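Arginine--tRNA ligase (Campylobacter jejuni, PDB 3FNR) catalyses the ATP-dependent attachment of L-arginine to tRNA(Arg), releasing AMP and diphosphate, as a monomeric class I aminoacyl-tRNA synthetase. Local coordinates at residues 89-99 and 115-123; 338-349 and 443-454. The protein carries 1 engineered substitution. One frame throughout, in Å; residues are numbered along the deposited sequence.

Contact 1. Residues 89-99 and 115-123; sequences SILLSVKESIL and IVDLAKEAF
Ala119 is the knob of this contact. Its methyl group sits in a hole made by Ile90, Ser93, Val94 and Ile98 of the other helix. Ser93 OG comes within 3.2 Å of Ala119 CB, and Val94 CG2 packs on the same methyl. The small residue is consistent with the close approach of the backbones, with Ile90 CA and Ala119 CA 5.3 Å apart.

Aliphatic packing continues around this knob. Ile90 uses both branches. With chi1 at -68°, CG1 lies beside the backbone N and CG2 is anti to it. CG2 touches Ala122 CB, while CD1 meets Leu118 CD2 at 3.7 Å. Ala143 of helix 136-157 also packs on Ile90. Near the C-terminal end of segment 89-99, Ile98 CD1 lies against the backbone of Ala119, 3.5 Å from Ala119 O.

This is helix-to-helix packing in the class I catalytic domain, between helix 80-98 and helix 113-126. The segment axes cross at -84°, close to perpendicular, and approach to 8.7 Å.

The aromatic part belongs to Phe123. Ile98 CG2 stands over the centre of its ring in a CH-pi contact, 3.9 Å from the centroid and 10° off the normal. Leu99 CD1 approaches obliquely, 3.6 Å from Phe123 CE1.

The hydroxyls of Ser93 and Ser97 turn back to their own helix. Ser93 OG donates to Ile90 O, which also accepts from Val94 N. Ser97 OG bonds to Ser93 O at 2.7 Å.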
loop_
_atom_site.group_PDB
_atom_site.type_symbol
_atom_site.label_atom_id
_atom_site.label_comp_id
_atom_site.label_asym_id
_atom_site.label_seq_id
_atom_site.Cartn_x
_atom_site.Cartn_y
_atom_site.Cartn_z
ATOM N N SER A 89 26.708 -0.230 12.622
ATOM C CA SER A 89 26.389 -1.656 12.655
ATOM C C SER A 89 27.106 -2.458 11.576
ATOM O O SER A 89 27.529 -3.586 11.829
ATOM C CB SER A 89 24.877 -1.863 12.548
ATOM O OG SER A 89 24.201 -1.178 13.593
ATOM N N ILE A 90 27.235 -1.875 10.385
ATOM C CA ILE A 90 27.958 -2.498 9.262
ATOM C C ILE A 90 29.444 -2.634 9.564
ATOM O O ILE A 90 30.041 -3.687 9.307
ATOM C CB ILE A 90 27.771 -1.702 7.951
ATOM C CG1 ILE A 90 26.323 -1.806 7.488
ATOM C CG2 ILE A 90 28.698 -2.210 6.821
ATOM C CD1 ILE A 90 25.952 -0.727 6.541
ATOM N N LEU A 91 30.023 -1.564 10.109
ATOM C CA LEU A 91 31.412 -1.550 10.575
ATOM C C LEU A 91 31.685 -2.682 11.570
ATOM O O LEU A 91 32.685 -3.398 11.450
ATOM C CB LEU A 91 31.743 -0.197 11.221
ATOM C CG LEU A 91 33.105 -0.082 11.920
ATOM C CD1 LEU A 91 34.184 0.212 10.904
ATOM C CD2 LEU A 91 33.087 0.976 13.012
ATOM N N LEU A 92 30.772 -2.840 12.528
ATOM C CA LEU A 92 30.901 -3.827 13.593
ATOM C C LEU A 92 30.823 -5.266 13.082
ATOM O O LEU A 92 31.561 -6.136 13.552
ATOM C CB LEU A 92 29.849 -3.572 14.677
ATOM C CG LEU A 92 30.214 -2.735 15.912
ATOM C CD1 LEU A 92 31.018 -1.471 15.597
ATOM C CD2 LEU A 92 28.956 -2.378 16.694
ATOM N N SER A 93 29.948 -5.506 12.107
ATOM C CA SER A 93 29.825 -6.839 11.521
ATOM C C SER A 93 30.933 -7.148 10.505
ATOM O O SER A 93 31.194 -8.318 10.220
ATOM C CB SER A 93 28.436 -7.065 10.917
ATOM O OG SER A 93 28.315 -6.434 9.662
ATOM N N VAL A 94 31.565 -6.106 9.956
ATOM C CA VAL A 94 32.802 -6.266 9.177
ATOM C C VAL A 94 33.918 -6.731 10.123
ATOM O O VAL A 94 34.664 -7.658 9.805
ATOM C CB VAL A 94 33.199 -4.958 8.405
ATOM C CG1 VAL A 94 34.697 -4.901 8.095
ATOM C CG2 VAL A 94 32.411 -4.829 7.112
ATOM N N LYS A 95 33.984 -6.104 11.297
ATOM C CA LYS A 95 34.996 -6.412 12.305
ATOM C C LYS A 95 34.907 -7.829 12.886
ATOM O O LYS A 95 35.936 -8.451 13.158
ATOM C CB LYS A 95 34.957 -5.377 13.433
ATOM C CG LYS A 95 35.624 -4.050 13.094
ATOM C CD LYS A 95 35.626 -3.100 14.289
ATOM C CE LYS A 95 36.430 -1.837 13.999
ATOM N NZ LYS A 95 36.322 -0.826 15.092
ATOM N N GLU A 96 33.692 -8.344 13.059
ATOM C CA GLU A 96 33.518 -9.631 13.732
ATOM C C GLU A 96 33.296 -10.824 12.807
ATOM O O GLU A 96 33.807 -11.911 13.073
ATOM C CB GLU A 96 32.405 -9.558 14.778
ATOM C CG GLU A 96 32.600 -10.525 15.942
ATOM C CD GLU A 96 31.500 -10.435 16.987
ATOM O OE1 GLU A 96 31.825 -10.193 18.170
ATOM O OE2 GLU A 96 30.313 -10.606 16.626
ATOM N N SER A 97 32.539 -10.631 11.729
ATOM C CA SER A 97 32.231 -11.739 10.816
ATOM C C SER A 97 33.196 -11.852 9.629
ATOM O O SER A 97 33.315 -12.921 9.022
ATOM C CB SER A 97 30.763 -11.696 10.347
ATOM O OG SER A 97 30.547 -10.746 9.315
ATOM N N ILE A 98 33.885 -10.759 9.306
ATOM C CA ILE A 98 34.826 -10.735 8.179
ATOM C C ILE A 98 36.272 -10.578 8.673
ATOM O O ILE A 98 37.190 -11.227 8.155
ATOM C CB ILE A 98 34.449 -9.641 7.125
ATOM C CG1 ILE A 98 33.036 -9.887 6.577
ATOM C CG2 ILE A 98 35.467 -9.584 5.973
ATOM C CD1 ILE A 98 32.440 -8.715 5.806
ATOM N N LEU A 99 36.458 -9.741 9.689
ATOM C CA LEU A 99 37.787 -9.467 10.242
ATOM C C LEU A 99 38.108 -10.247 11.526
ATOM O O LEU A 99 39.254 -10.244 11.983
ATOM C CB LEU A 99 37.984 -7.959 10.437
ATOM C CG LEU A 99 38.893 -7.180 9.478
ATOM C CD1 LEU A 99 38.659 -7.546 8.022
ATOM C CD2 LEU A 99 38.730 -5.678 9.693
ATOM N N ILE A 115 22.433 -7.447 7.329
ATOM C CA ILE A 115 23.555 -6.656 7.816
ATOM C C ILE A 115 24.899 -7.302 7.447
ATOM O O ILE A 115 25.865 -6.591 7.154
ATOM C CB ILE A 115 23.432 -6.310 9.346
ATOM C CG1 ILE A 115 23.853 -4.864 9.611
ATOM C CG2 ILE A 115 24.229 -7.254 10.242
ATOM C CD1 ILE A 115 22.775 -3.838 9.308
ATOM N N VAL A 116 24.940 -8.635 7.419
ATOM C CA VAL A 116 26.172 -9.339 7.081
ATOM C C VAL A 116 26.416 -9.382 5.567
ATOM O O VAL A 116 27.567 -9.365 5.134
ATOM C CB VAL A 116 26.306 -10.747 7.768
ATOM C CG1 VAL A 116 26.129 -10.634 9.281
ATOM C CG2 VAL A 116 25.340 -11.772 7.188
ATOM N N ASP A 117 25.339 -9.410 4.774
ATOM C CA ASP A 117 25.436 -9.366 3.303
ATOM C C ASP A 117 25.953 -8.009 2.824
ATOM O O ASP A 117 26.772 -7.922 1.903
ATOM C CB ASP A 117 24.075 -9.645 2.647
ATOM C CG ASP A 117 23.542 -11.041 2.947
ATOM O OD1 ASP A 117 22.354 -11.287 2.640
ATOM O OD2 ASP A 117 24.289 -11.883 3.498
ATOM N N LEU A 118 25.455 -6.962 3.474
ATOM C CA LEU A 118 25.805 -5.586 3.179
ATOM C C LEU A 118 27.238 -5.283 3.617
ATOM O O LEU A 118 27.943 -4.531 2.946
ATOM C CB LEU A 118 24.813 -4.663 3.890
ATOM C CG LEU A 118 24.686 -3.180 3.566
ATOM C CD1 LEU A 118 24.454 -2.935 2.082
ATOM C CD2 LEU A 118 23.547 -2.619 4.393
ATOM N N ALA A 119 27.655 -5.878 4.738
ATOM C CA ALA A 119 29.038 -5.811 5.216
ATOM C C ALA A 119 30.028 -6.457 4.242
ATOM O O ALA A 119 31.153 -5.981 4.088
ATOM C CB ALA A 119 29.149 -6.465 6.567
ATOM N N LYS A 120 29.603 -7.547 3.603
ATOM C CA LYS A 120 30.394 -8.216 2.573
ATOM C C LYS A 120 30.467 -7.368 1.313
ATOM O O LYS A 120 31.491 -7.358 0.625
ATOM C CB LYS A 120 29.813 -9.591 2.241
ATOM C CG LYS A 120 30.157 -10.678 3.250
ATOM C CD LYS A 120 29.787 -12.072 2.736
ATOM C CE LYS A 120 30.777 -12.574 1.682
ATOM N NZ LYS A 120 30.453 -13.947 1.199
ATOM N N GLU A 121 29.372 -6.668 1.015
ATOM C CA GLU A 121 29.333 -5.706 -0.082
ATOM C C GLU A 121 30.239 -4.522 0.226
ATOM O O GLU A 121 30.926 -4.020 -0.665
ATOM C CB GLU A 121 27.905 -5.212 -0.331
ATOM C CG GLU A 121 27.184 -5.861 -1.504
ATOM C CD GLU A 121 25.804 -5.249 -1.754
ATOM O OE1 GLU A 121 25.578 -4.715 -2.863
ATOM O OE2 GLU A 121 24.950 -5.292 -0.836
ATOM N N ALA A 122 30.239 -4.099 1.491
ATOM C CA ALA A 122 31.035 -2.961 1.955
ATOM C C ALA A 122 32.532 -3.245 1.896
ATOM O O ALA A 122 33.307 -2.413 1.422
ATOM C CB ALA A 122 30.621 -2.557 3.369
ATOM N N PHE A 123 32.921 -4.423 2.373
ATOM C CA PHE A 123 34.322 -4.836 2.413
ATOM C C PHE A 123 34.926 -4.985 1.018
ATOM O O PHE A 123 36.108 -4.703 0.817
ATOM C CB PHE A 123 34.462 -6.134 3.207
ATOM C CG PHE A 123 35.880 -6.533 3.472
ATOM C CD1 PHE A 123 36.628 -5.880 4.444
ATOM C CD2 PHE A 123 36.471 -7.572 2.754
ATOM C CE1 PHE A 123 37.946 -6.251 4.692
ATOM C CE2 PHE A 123 37.790 -7.952 2.997
ATOM C CZ PHE A 123 38.529 -7.290 3.968
#

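Contact 2. Residues 338-349 and 443-454; sequences YYINYAHARIHQ and FSLMGIEAKNKM
His344 ND1 donates to Lys451 O at 2.8 Å. The bond is nearly straight (165°) and in the ring plane, but the nitrogen stands above the carbonyl plane. Ala450 CB lies over one face of this ring in a CH-pi contact, 3.6 Å from its centroid.

Asn341 uses both ends of its buried amide. OD1 accepts from Lys451 N at 3.1 Å, again from above the carbonyl plane. ND2 donates to a water that in turn donates to Glu449 O.

The arrangement ties the C-terminal tail to helix 336-353 of the DALR anticodon-binding domain. Helix 425-445 closes with a Schellman motif, in which Gly447 has positive phi and Ile448 N bonds to Phe443 O. Residues 448-451 then run extended to helix 336-353.

Farther along, Gln349 NE2 donates to Asn452 O at 2.8 Å, within the carbonyl plane. Asn452 stacks its amide on the His348 ring, with planes 11° apart and CB over the ring centre. A second water donates to Asn452 OD1 and is hydrogen-bonded to His348 ND1.

Met454, the last modelled residue, adds apolar contacts. Bent at chi2 and chi3, it brings CE to 3.5 Å from Tyr338 CD2, while CG meets the Tyr342 ring edge.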
loop_
_atom_site.group_PDB
_atom_site.type_symbol
_atom_site.label_atom_id
_atom_site.label_comp_id
_atom_site.label_asym_id
_atom_site.label_seq_id
_atom_site.Cartn_x
_atom_site.Cartn_y
_atom_site.Cartn_z
ATOM N N TYR A 338 -7.525 -18.312 -4.831
ATOM C CA TYR A 338 -7.692 -19.491 -5.683
ATOM C C TYR A 338 -9.067 -19.460 -6.309
ATOM O O TYR A 338 -9.206 -19.576 -7.519
ATOM C CB TYR A 338 -7.539 -20.806 -4.887
ATOM C CG TYR A 338 -7.998 -22.038 -5.666
ATOM C CD1 TYR A 338 -9.310 -22.528 -5.547
ATOM C CD2 TYR A 338 -7.128 -22.703 -6.531
ATOM C CE1 TYR A 338 -9.740 -23.633 -6.280
ATOM C CE2 TYR A 338 -7.545 -23.819 -7.264
ATOM C CZ TYR A 338 -8.852 -24.278 -7.128
ATOM O OH TYR A 338 -9.276 -25.376 -7.845
ATOM N N TYR A 339 -10.065 -19.292 -5.450
ATOM C CA TYR A 339 -11.462 -19.411 -5.790
ATOM C C TYR A 339 -11.886 -18.367 -6.822
ATOM O O TYR A 339 -12.586 -18.697 -7.789
ATOM C CB TYR A 339 -12.293 -19.306 -4.511
ATOM C CG TYR A 339 -13.712 -19.831 -4.627
ATOM C CD1 TYR A 339 -14.796 -19.006 -4.338
ATOM C CD2 TYR A 339 -13.968 -21.151 -5.017
ATOM C CE1 TYR A 339 -16.103 -19.472 -4.436
ATOM C CE2 TYR A 339 -15.276 -21.632 -5.116
ATOM C CZ TYR A 339 -16.337 -20.782 -4.821
ATOM O OH TYR A 339 -17.638 -21.222 -4.906
ATOM N N ILE A 340 -11.419 -17.130 -6.637
ATOM C CA ILE A 340 -11.712 -16.049 -7.569
ATOM C C ILE A 340 -10.995 -16.297 -8.896
ATOM O O ILE A 340 -11.620 -16.215 -9.953
ATOM C CB ILE A 340 -11.387 -14.645 -6.982
ATOM C CG1 ILE A 340 -12.277 -14.357 -5.765
ATOM C CG2 ILE A 340 -11.600 -13.571 -8.030
ATOM C CD1 ILE A 340 -11.727 -13.319 -4.800
ATOM N N ASN A 341 -9.707 -16.638 -8.836
ATOM C CA ASN A 341 -8.941 -17.008 -10.039
ATOM C C ASN A 341 -9.546 -18.203 -10.770
ATOM O O ASN A 341 -9.551 -18.246 -12.007
ATOM C CB ASN A 341 -7.468 -17.322 -9.704
ATOM C CG ASN A 341 -6.536 -16.128 -9.899
ATOM O OD1 ASN A 341 -6.743 -15.289 -10.777
ATOM N ND2 ASN A 341 -5.478 -16.071 -9.094
ATOM N N TYR A 342 -10.048 -19.168 -10.003
ATOM C CA TYR A 342 -10.687 -20.359 -10.563
ATOM C C TYR A 342 -11.917 -19.997 -11.400
ATOM O O TYR A 342 -12.115 -20.569 -12.465
ATOM C CB TYR A 342 -11.041 -21.379 -9.471
ATOM C CG TYR A 342 -11.454 -22.733 -10.018
ATOM C CD1 TYR A 342 -10.783 -23.301 -11.103
ATOM C CD2 TYR A 342 -12.509 -23.446 -9.447
ATOM C CE1 TYR A 342 -11.164 -24.531 -11.617
ATOM C CE2 TYR A 342 -12.897 -24.683 -9.954
ATOM C CZ TYR A 342 -12.215 -25.217 -11.038
ATOM O OH TYR A 342 -12.581 -26.441 -11.548
ATOM N N ALA A 343 -12.700 -19.022 -10.933
ATOM C CA ALA A 343 -13.835 -18.496 -11.690
ATOM C C ALA A 343 -13.392 -17.965 -13.048
ATOM O O ALA A 343 -13.959 -18.335 -14.079
ATOM C CB ALA A 343 -14.542 -17.418 -10.894
ATOM N N HIS A 344 -12.351 -17.133 -13.033
ATOM C CA HIS A 344 -11.787 -16.533 -14.233
ATOM C C HIS A 344 -11.230 -17.587 -15.205
ATOM O O HIS A 344 -11.476 -17.513 -16.412
ATOM C CB HIS A 344 -10.693 -15.525 -13.846
ATOM C CG HIS A 344 -10.201 -14.702 -14.994
ATOM N ND1 HIS A 344 -9.114 -15.066 -15.755
ATOM C CD2 HIS A 344 -10.668 -13.550 -15.529
ATOM C CE1 HIS A 344 -8.923 -14.166 -16.704
ATOM N NE2 HIS A 344 -9.852 -13.235 -16.588
ATOM N N ALA A 345 -10.492 -18.559 -14.664
ATOM C CA ALA A 345 -9.912 -19.658 -15.444
ATOM C C ALA A 345 -10.980 -20.587 -16.035
ATOM O O ALA A 345 -10.845 -21.059 -17.163
ATOM C CB ALA A 345 -8.939 -20.454 -14.591
ATOM N N ARG A 346 -12.038 -20.835 -15.265
ATOM C CA ARG A 346 -13.158 -21.657 -15.705
ATOM C C ARG A 346 -13.845 -21.054 -16.933
ATOM O O ARG A 346 -14.232 -21.785 -17.853
ATOM C CB ARG A 346 -14.144 -21.854 -14.550
ATOM C CG ARG A 346 -14.813 -23.202 -14.543
ATOM C CD ARG A 346 -14.698 -23.937 -13.224
ATOM N NE ARG A 346 -15.735 -23.600 -12.253
ATOM C CZ ARG A 346 -16.934 -24.179 -12.172
ATOM N NH1 ARG A 346 -17.296 -25.133 -13.021
ATOM N NH2 ARG A 346 -17.783 -23.791 -11.230
ATOM N N ILE A 347 -13.958 -19.723 -16.956
ATOM C CA ILE A 347 -14.514 -18.980 -18.097
ATOM C C ILE A 347 -13.606 -19.093 -19.315
ATOM O O ILE A 347 -14.077 -19.349 -20.426
ATOM C CB ILE A 347 -14.754 -17.482 -17.754
ATOM C CG1 ILE A 347 -15.865 -17.362 -16.716
ATOM C CG2 ILE A 347 -15.135 -16.674 -19.006
ATOM C CD1 ILE A 347 -15.832 -16.131 -15.867
ATOM N N HIS A 348 -12.305 -18.913 -19.097
ATOM C CA HIS A 348 -11.311 -19.025 -20.165
ATOM C C HIS A 348 -11.345 -20.403 -20.831
ATOM O O HIS A 348 -11.246 -20.510 -22.055
ATOM C CB HIS A 348 -9.910 -18.721 -19.627
ATOM C CG HIS A 348 -8.853 -18.686 -20.685
ATOM N ND1 HIS A 348 -8.628 -17.578 -21.476
ATOM C CD2 HIS A 348 -7.964 -19.625 -21.090
ATOM C CE1 HIS A 348 -7.642 -17.835 -22.319
ATOM N NE2 HIS A 348 -7.223 -19.070 -22.106
ATOM N N GLN A 349 -11.516 -21.442 -20.017
ATOM C CA GLN A 349 -11.565 -22.821 -20.494
ATOM C C GLN A 349 -12.839 -23.180 -21.253
ATOM O O GLN A 349 -12.770 -23.896 -22.253
ATOM C CB GLN A 349 -11.329 -23.801 -19.341
ATOM C CG GLN A 349 -9.892 -24.336 -19.259
ATOM C CD GLN A 349 -8.827 -23.242 -19.238
ATOM O OE1 GLN A 349 -8.170 -22.977 -20.250
ATOM N NE2 GLN A 349 -8.657 -22.603 -18.085
ATOM N N PHE A 443 -9.390 -7.180 -9.737
ATOM C CA PHE A 443 -8.104 -7.780 -9.363
ATOM C C PHE A 443 -6.912 -6.895 -9.715
ATOM O O PHE A 443 -5.993 -6.772 -8.917
ATOM C CB PHE A 443 -7.908 -9.146 -10.025
ATOM C CG PHE A 443 -8.024 -10.318 -9.086
ATOM C CD1 PHE A 443 -7.990 -11.616 -9.586
ATOM C CD2 PHE A 443 -8.159 -10.139 -7.713
ATOM C CE1 PHE A 443 -8.082 -12.711 -8.737
ATOM C CE2 PHE A 443 -8.258 -11.224 -6.859
ATOM C CZ PHE A 443 -8.216 -12.514 -7.366
ATOM N N SER A 444 -6.923 -6.286 -10.901
ATOM C CA SER A 444 -5.787 -5.459 -11.340
ATOM C C SER A 444 -5.585 -4.224 -10.464
ATOM O O SER A 444 -4.452 -3.759 -10.294
ATOM C CB SER A 444 -5.919 -5.058 -12.813
ATOM O OG SER A 444 -6.940 -4.095 -12.995
ATOM N N LEU A 445 -6.682 -3.719 -9.893
ATOM C CA LEU A 445 -6.637 -2.582 -8.963
ATOM C C LEU A 445 -6.074 -2.993 -7.610
ATOM O O LEU A 445 -5.670 -2.143 -6.812
ATOM C CB LEU A 445 -8.033 -1.963 -8.791
ATOM C CG LEU A 445 -8.712 -1.453 -10.063
ATOM C CD1 LEU A 445 -10.089 -0.854 -9.754
ATOM C CD2 LEU A 445 -7.826 -0.438 -10.809
ATOM N N MET A 446 -6.068 -4.303 -7.359
ATOM C CA MET A 446 -5.426 -4.895 -6.182
ATOM C C MET A 446 -4.002 -5.367 -6.510
ATOM O O MET A 446 -3.352 -6.006 -5.684
ATOM C CB MET A 446 -6.248 -6.090 -5.666
ATOM C CG MET A 446 -7.640 -5.769 -5.122
ATOM S SD MET A 446 -8.572 -7.245 -4.647
ATOM C CE MET A 446 -7.507 -8.033 -3.466
ATOM N N GLY A 447 -3.523 -5.060 -7.714
ATOM C CA GLY A 447 -2.188 -5.483 -8.152
ATOM C C GLY A 447 -2.056 -6.983 -8.381
ATOM O O GLY A 447 -0.968 -7.554 -8.249
ATOM N N ILE A 448 -3.178 -7.614 -8.721
ATOM C CA ILE A 448 -3.246 -9.045 -8.990
ATOM C C ILE A 448 -3.671 -9.240 -10.441
ATOM O O ILE A 448 -4.666 -8.661 -10.883
ATOM C CB ILE A 448 -4.270 -9.739 -8.055
ATOM C CG1 ILE A 448 -3.850 -9.590 -6.587
ATOM C CG2 ILE A 448 -4.468 -11.204 -8.440
ATOM C CD1 ILE A 448 -4.869 -10.093 -5.580
ATOM N N GLU A 449 -2.910 -10.047 -11.171
ATOM C CA GLU A 449 -3.234 -10.413 -12.545
ATOM C C GLU A 449 -4.037 -11.716 -12.554
ATOM O O GLU A 449 -3.594 -12.730 -12.008
ATOM C CB GLU A 449 -1.940 -10.555 -13.353
ATOM C CG GLU A 449 -2.118 -10.865 -14.831
ATOM C CD GLU A 449 -0.782 -10.994 -15.569
ATOM O OE1 GLU A 449 -0.783 -11.496 -16.713
ATOM O OE2 GLU A 449 0.268 -10.592 -15.008
ATOM N N ALA A 450 -5.222 -11.677 -13.159
ATOM C CA ALA A 450 -6.111 -12.834 -13.207
ATOM C C ALA A 450 -5.555 -13.941 -14.102
ATOM O O ALA A 450 -5.030 -13.675 -15.187
ATOM C CB ALA A 450 -7.497 -12.415 -13.679
ATOM N N LYS A 451 -5.683 -15.178 -13.636
ATOM C CA LYS A 451 -5.147 -16.346 -14.337
ATOM C C LYS A 451 -6.130 -16.923 -15.343
ATOM O O LYS A 451 -7.317 -17.079 -15.046
ATOM C CB LYS A 451 -4.777 -17.439 -13.337
ATOM C CG LYS A 451 -3.587 -17.113 -12.454
ATOM C CD LYS A 451 -3.356 -18.213 -11.440
ATOM C CE LYS A 451 -2.348 -17.791 -10.392
ATOM N NZ LYS A 451 -2.646 -18.452 -9.092
ATOM N N ASN A 452 -5.616 -17.252 -16.526
ATOM C CA ASN A 452 -6.386 -17.934 -17.561
ATOM C C ASN A 452 -6.393 -19.449 -17.376
ATOM O O ASN A 452 -7.304 -20.128 -17.858
ATOM C CB ASN A 452 -5.841 -17.590 -18.948
ATOM C CG ASN A 452 -6.055 -16.135 -19.324
ATOM O OD1 ASN A 452 -7.026 -15.504 -18.906
ATOM N ND2 ASN A 452 -5.149 -15.600 -20.135
ATOM N N LYS A 453 -5.376 -19.963 -16.684
ATOM C CA LYS A 453 -5.194 -21.400 -16.445
ATOM C C LYS A 453 -4.741 -21.653 -15.009
ATOM O O LYS A 453 -3.905 -20.915 -14.492
ATOM C CB LYS A 453 -4.140 -21.961 -17.404
ATOM C CG LYS A 453 -4.669 -22.461 -18.743
ATOM C CD LYS A 453 -5.004 -23.951 -18.694
ATOM C CE LYS A 453 -5.113 -24.543 -20.095
ATOM N NZ LYS A 453 -5.487 -25.987 -20.074
ATOM N N MET A 454 -5.287 -22.687 -14.373
ATOM C CA MET A 454 -4.832 -23.094 -13.039
ATOM C C MET A 454 -3.844 -24.257 -13.154
ATOM O O MET A 454 -2.690 -24.158 -12.730
ATOM C CB MET A 454 -5.999 -23.499 -12.127
ATOM C CG MET A 454 -7.152 -22.492 -11.990
ATOM S SD MET A 454 -6.771 -20.851 -11.316
ATOM C CE MET A 454 -6.392 -21.214 -9.620
HETATM O O HOH W 1 -3.126 -14.412 -9.886
HETATM O O HOH W 2 -9.867 -15.346 -20.185
#

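Overall arrangement
Contact 1 and contact 2 lie far apart in the single chain. Their centres are about 44 Å apart and their nearest atoms about 26 Å. Contact 1 joins two helices close in sequence, with 15 residues between the segments, and sits about 32 Å from the centre of the chain. Contact 2 closes a much longer span of 93 residues, 63 of them helical, and brings the C-terminal tail back to helix 336-353. Contact 1 lies in the catalytic domain, contact 2 in the anticodon-binding domain, near where the two meet. The 'HIGH' motif, residues 39-49, precedes both in sequence and contributes no residue to either. In class I synthetases this motif takes part in ATP binding.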